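Local coordinates for polyguluronate lyase (Corynebacterium sp., PDB 1UAI), which probably cleaves poly(alpha-L-guluronate) stretches of alginate as a lyase built on a jellyroll beta-sandwich, at residues A[94-99]-A[159-164]. Residues are numbered along the deposited sequence; the frame is centred on the assembly and turned at random.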
ATOM      1  N   THR A  94      11.045  17.470  -5.104  1.00  6.40           N
ATOM      2  CA  THR A  94       9.698  17.125  -5.541  1.00  6.01           C
ATOM      3  C   THR A  94       9.631  15.603  -5.558  1.00  5.76           C
ATOM      4  O   THR A  94      10.388  14.945  -6.275  1.00  6.38           O
ATOM      5  CB  THR A  94       9.417  17.695  -6.943  1.00  7.30           C
ATOM      6  OG1 THR A  94       9.580  19.119  -6.911  1.00  9.91           O
ATOM      7  CG2 THR A  94       7.999  17.367  -7.384  1.00  9.29           C
ATOM      8  N   HIS A  95       8.714  15.059  -4.767  1.00  5.64           N
ATOM      9  CA  HIS A  95       8.573  13.618  -4.614  1.00  5.10           C
ATOM     10  C   HIS A  95       7.201  13.156  -5.045  1.00  4.61           C
ATOM     11  O   HIS A  95       6.187  13.563  -4.478  1.00  4.93           O
ATOM     12  CB  HIS A  95       8.876  13.292  -3.161  1.00  6.26           C
ATOM     13  CG  HIS A  95      10.134  13.947  -2.688  1.00  6.91           C
ATOM     14  ND1 HIS A  95      10.154  15.177  -2.068  1.00  8.85           N
ATOM     15  CD2 HIS A  95      11.428  13.605  -2.884  1.00  6.55           C
ATOM     16  CE1 HIS A  95      11.407  15.565  -1.907  1.00  6.63           C
ATOM     17  NE2 HIS A  95      12.199  14.630  -2.395  1.00  8.47           N
ATOM     18  N   THR A  96       7.186  12.283  -6.045  1.00  4.37           N
ATOM     19  CA  THR A  96       5.945  11.822  -6.633  1.00  4.75           C
ATOM     20  C   THR A  96       5.759  10.318  -6.704  1.00  4.71           C
ATOM     21  O   THR A  96       6.702   9.579  -6.976  1.00  4.55           O
ATOM     22  CB  THR A  96       5.842  12.338  -8.095  1.00  5.08           C
ATOM     23  OG1 THR A  96       6.077  13.750  -8.126  1.00  5.76           O
ATOM     24  CG2 THR A  96       4.481  12.032  -8.694  1.00  6.36           C
ATOM     25  N   MET A  97       4.534   9.871  -6.437  1.00  4.67           N
ATOM     26  CA  MET A  97       4.192   8.471  -6.625  1.00  4.65           C
ATOM     27  C   MET A  97       2.875   8.453  -7.374  1.00  4.94           C
ATOM     28  O   MET A  97       1.887   9.052  -6.939  1.00  5.01           O
ATOM     29  CB  MET A  97       4.019   7.667  -5.331  1.00  4.95           C
ATOM     30  CG  MET A  97       3.507   6.247  -5.657  1.00  5.86           C
ATOM     31  SD  MET A  97       3.590   4.985  -4.374  1.00  5.29           S
ATOM     32  CE  MET A  97       2.395   5.632  -3.206  1.00  5.15           C
ATOM     33  N   VAL A  98       2.886   7.804  -8.531  1.00  4.54           N
ATOM     34  CA  VAL A  98       1.689   7.639  -9.337  1.00  5.74           C
ATOM     35  C   VAL A  98       1.423   6.145  -9.327  1.00  5.44           C
ATOM     36  O   VAL A  98       2.328   5.344  -9.573  1.00  6.34           O
ATOM     37  CB  VAL A  98       1.894   8.079 -10.799  1.00  8.04           C
ATOM     38  CG1 VAL A  98       0.635   7.783 -11.610  1.00 10.26           C
ATOM     39  CG2 VAL A  98       2.227   9.557 -10.857  1.00 10.07           C
ATOM     40  N   PHE A  99       0.191   5.765  -9.030  1.00  6.01           N
ATOM     41  CA  PHE A  99      -0.148   4.356  -9.001  1.00  6.04           C
ATOM     42  C   PHE A  99      -1.555   4.128  -9.519  1.00  5.70           C
ATOM     43  O   PHE A  99      -2.394   5.029  -9.494  1.00  6.22           O
ATOM     44  CB  PHE A  99      -0.024   3.812  -7.569  1.00  7.39           C
ATOM     45  CG  PHE A  99      -1.005   4.411  -6.596  1.00  6.19           C
ATOM     46  CD1 PHE A  99      -2.257   3.831  -6.398  1.00  6.97           C
ATOM     47  CD2 PHE A  99      -0.688   5.571  -5.893  1.00  6.59           C
ATOM     48  CE1 PHE A  99      -3.173   4.397  -5.514  1.00  6.83           C
ATOM     49  CE2 PHE A  99      -1.597   6.143  -5.010  1.00  6.78           C
ATOM     50  CZ  PHE A  99      -2.841   5.557  -4.820  1.00  6.49           C
ATOM     51  N   GLU A 159      -6.571   5.874 -10.575  1.00  5.98           N
ATOM     52  CA  GLU A 159      -5.203   6.351 -10.562  1.00  5.87           C
ATOM     53  C   GLU A 159      -5.037   7.333  -9.415  1.00  5.76           C
ATOM     54  O   GLU A 159      -5.733   8.346  -9.343  1.00  7.19           O
ATOM     55  CB  GLU A 159      -4.858   7.029 -11.891  1.00  7.27           C
ATOM     56  CG  GLU A 159      -3.415   7.498 -11.990  1.00 10.49           C
ATOM     57  CD  GLU A 159      -3.048   7.951 -13.391  1.00 13.99           C
ATOM     58  OE1 GLU A 159      -3.055   7.107 -14.310  1.00 18.98           O
ATOM     59  OE2 GLU A 159      -2.757   9.150 -13.576  1.00 16.71           O
ATOM     60  N   GLY A 160      -4.130   7.010  -8.502  1.00  5.40           N
ATOM     61  CA  GLY A 160      -3.872   7.891  -7.384  1.00  5.39           C
ATOM     62  C   GLY A 160      -2.507   8.517  -7.560  1.00  5.04           C
ATOM     63  O   GLY A 160      -1.637   7.957  -8.232  1.00  4.84           O
ATOM     64  N   LYS A 161      -2.319   9.693  -6.980  1.00  5.14           N
ATOM     65  CA  LYS A 161      -1.030  10.356  -7.068  1.00  5.20           C
ATOM     66  C   LYS A 161      -0.747  11.217  -5.853  1.00  4.82           C
ATOM     67  O   LYS A 161      -1.626  11.925  -5.360  1.00  5.63           O
ATOM     68  CB  LYS A 161      -0.940  11.233  -8.325  1.00  5.81           C
ATOM     69  CG  LYS A 161       0.413  11.932  -8.479  1.00  8.06           C
ATOM     70  CD  LYS A 161       0.571  12.644  -9.817  1.00 10.50           C
ATOM     71  CE  LYS A 161      -0.359  13.838  -9.949  1.00 11.24           C
ATOM     72  NZ  LYS A 161      -0.111  14.587 -11.215  1.00 12.79           N
ATOM     73  N   PHE A 162       0.484  11.119  -5.364  1.00  4.89           N
ATOM     74  CA  PHE A 162       0.959  11.932  -4.253  1.00  4.47           C
ATOM     75  C   PHE A 162       2.068  12.797  -4.841  1.00  4.85           C
ATOM     76  O   PHE A 162       2.944  12.284  -5.540  1.00  5.36           O
ATOM     77  CB  PHE A 162       1.634  11.097  -3.161  1.00  5.16           C
ATOM     78  CG  PHE A 162       0.709  10.260  -2.329  1.00  4.98           C
ATOM     79  CD1 PHE A 162      -0.199  10.843  -1.452  1.00  5.89           C
ATOM     80  CD2 PHE A 162       0.826   8.875  -2.347  1.00  5.42           C
ATOM     81  CE1 PHE A 162      -0.970  10.053  -0.596  1.00  6.37           C
ATOM     82  CE2 PHE A 162       0.063   8.079  -1.500  1.00  6.01           C
ATOM     83  CZ  PHE A 162      -0.836   8.667  -0.621  1.00  6.72           C
ATOM     84  N   VAL A 163       2.034  14.096  -4.570  1.00  4.89           N
ATOM     85  CA  VAL A 163       3.102  14.989  -5.011  1.00  5.95           C
ATOM     86  C   VAL A 163       3.478  15.786  -3.770  1.00  5.14           C
ATOM     87  O   VAL A 163       2.650  16.514  -3.219  1.00  5.89           O
ATOM     88  CB  VAL A 163       2.663  15.969  -6.122  1.00  6.03           C
ATOM     89  CG1 VAL A 163       3.827  16.888  -6.484  1.00  7.75           C
ATOM     90  CG2 VAL A 163       2.215  15.204  -7.352  1.00  6.95           C
ATOM     91  N   VAL A 164       4.715  15.619  -3.317  1.00  5.32           N
ATOM     92  CA  VAL A 164       5.190  16.319  -2.133  1.00  5.68           C
ATOM     93  C   VAL A 164       6.280  17.311  -2.504  1.00  5.25           C
ATOM     94  O   VAL A 164       7.272  16.951  -3.141  1.00  5.90           O
ATOM     95  CB  VAL A 164       5.761  15.339  -1.083  1.00  5.64           C
ATOM     96  CG1 VAL A 164       6.058  16.085   0.212  1.00  6.45           C
ATOM     97  CG2 VAL A 164       4.785  14.202  -0.838  1.00  6.04           C
TER
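With its first torsion at chi1 65°, Phe99 holds CG between its own backbone N and carbonyl carbon, and this turn leans the ring over the neighbouring strand, with one face on Gly160. The Gly160 CA lies 3.9 Å from the Phe99 ring centroid, a CH-pi contact over the face, displaced toward the rim. An aromatic ring laid over a cross-strand glycine is a recurrent feature of antiparallel sheets; here the bare CA lets the face come close, in a hydrogen-bonded pair. Beside it, Met97 has CG anti to the backbone N (chi1 174°) and bends at chi3, which carries CE to the edge of the Phe162 ring, in its plane and 3.7 Å from CD2. Phe99 CE2 also approaches Phe162 CE2, diagonally across the strands, at 4.3 Å. Both phenylalanines also meet Phe128 edge-to-face in the interior of the jellyroll.

On the other face, Val98 CG2 packs 3.7 Å from CD of Lys161, whose ammonium end goes on to a cation-pi contact with Tyr172. Val98 CG1 meets CG of Glu159 at 4.1 Å, and OE1 of Glu159 forms a salt bridge with Arg100. His95, Met97 and Phe99 each exchange two backbone hydrogen bonds with Val164, Phe162 and Gly160 respectively. These six bonds satisfy the facing peptide groups, so one face can be apolar and pack against the opposing sheet while the other carries Thr96, Lys161 and other partly exposed groups.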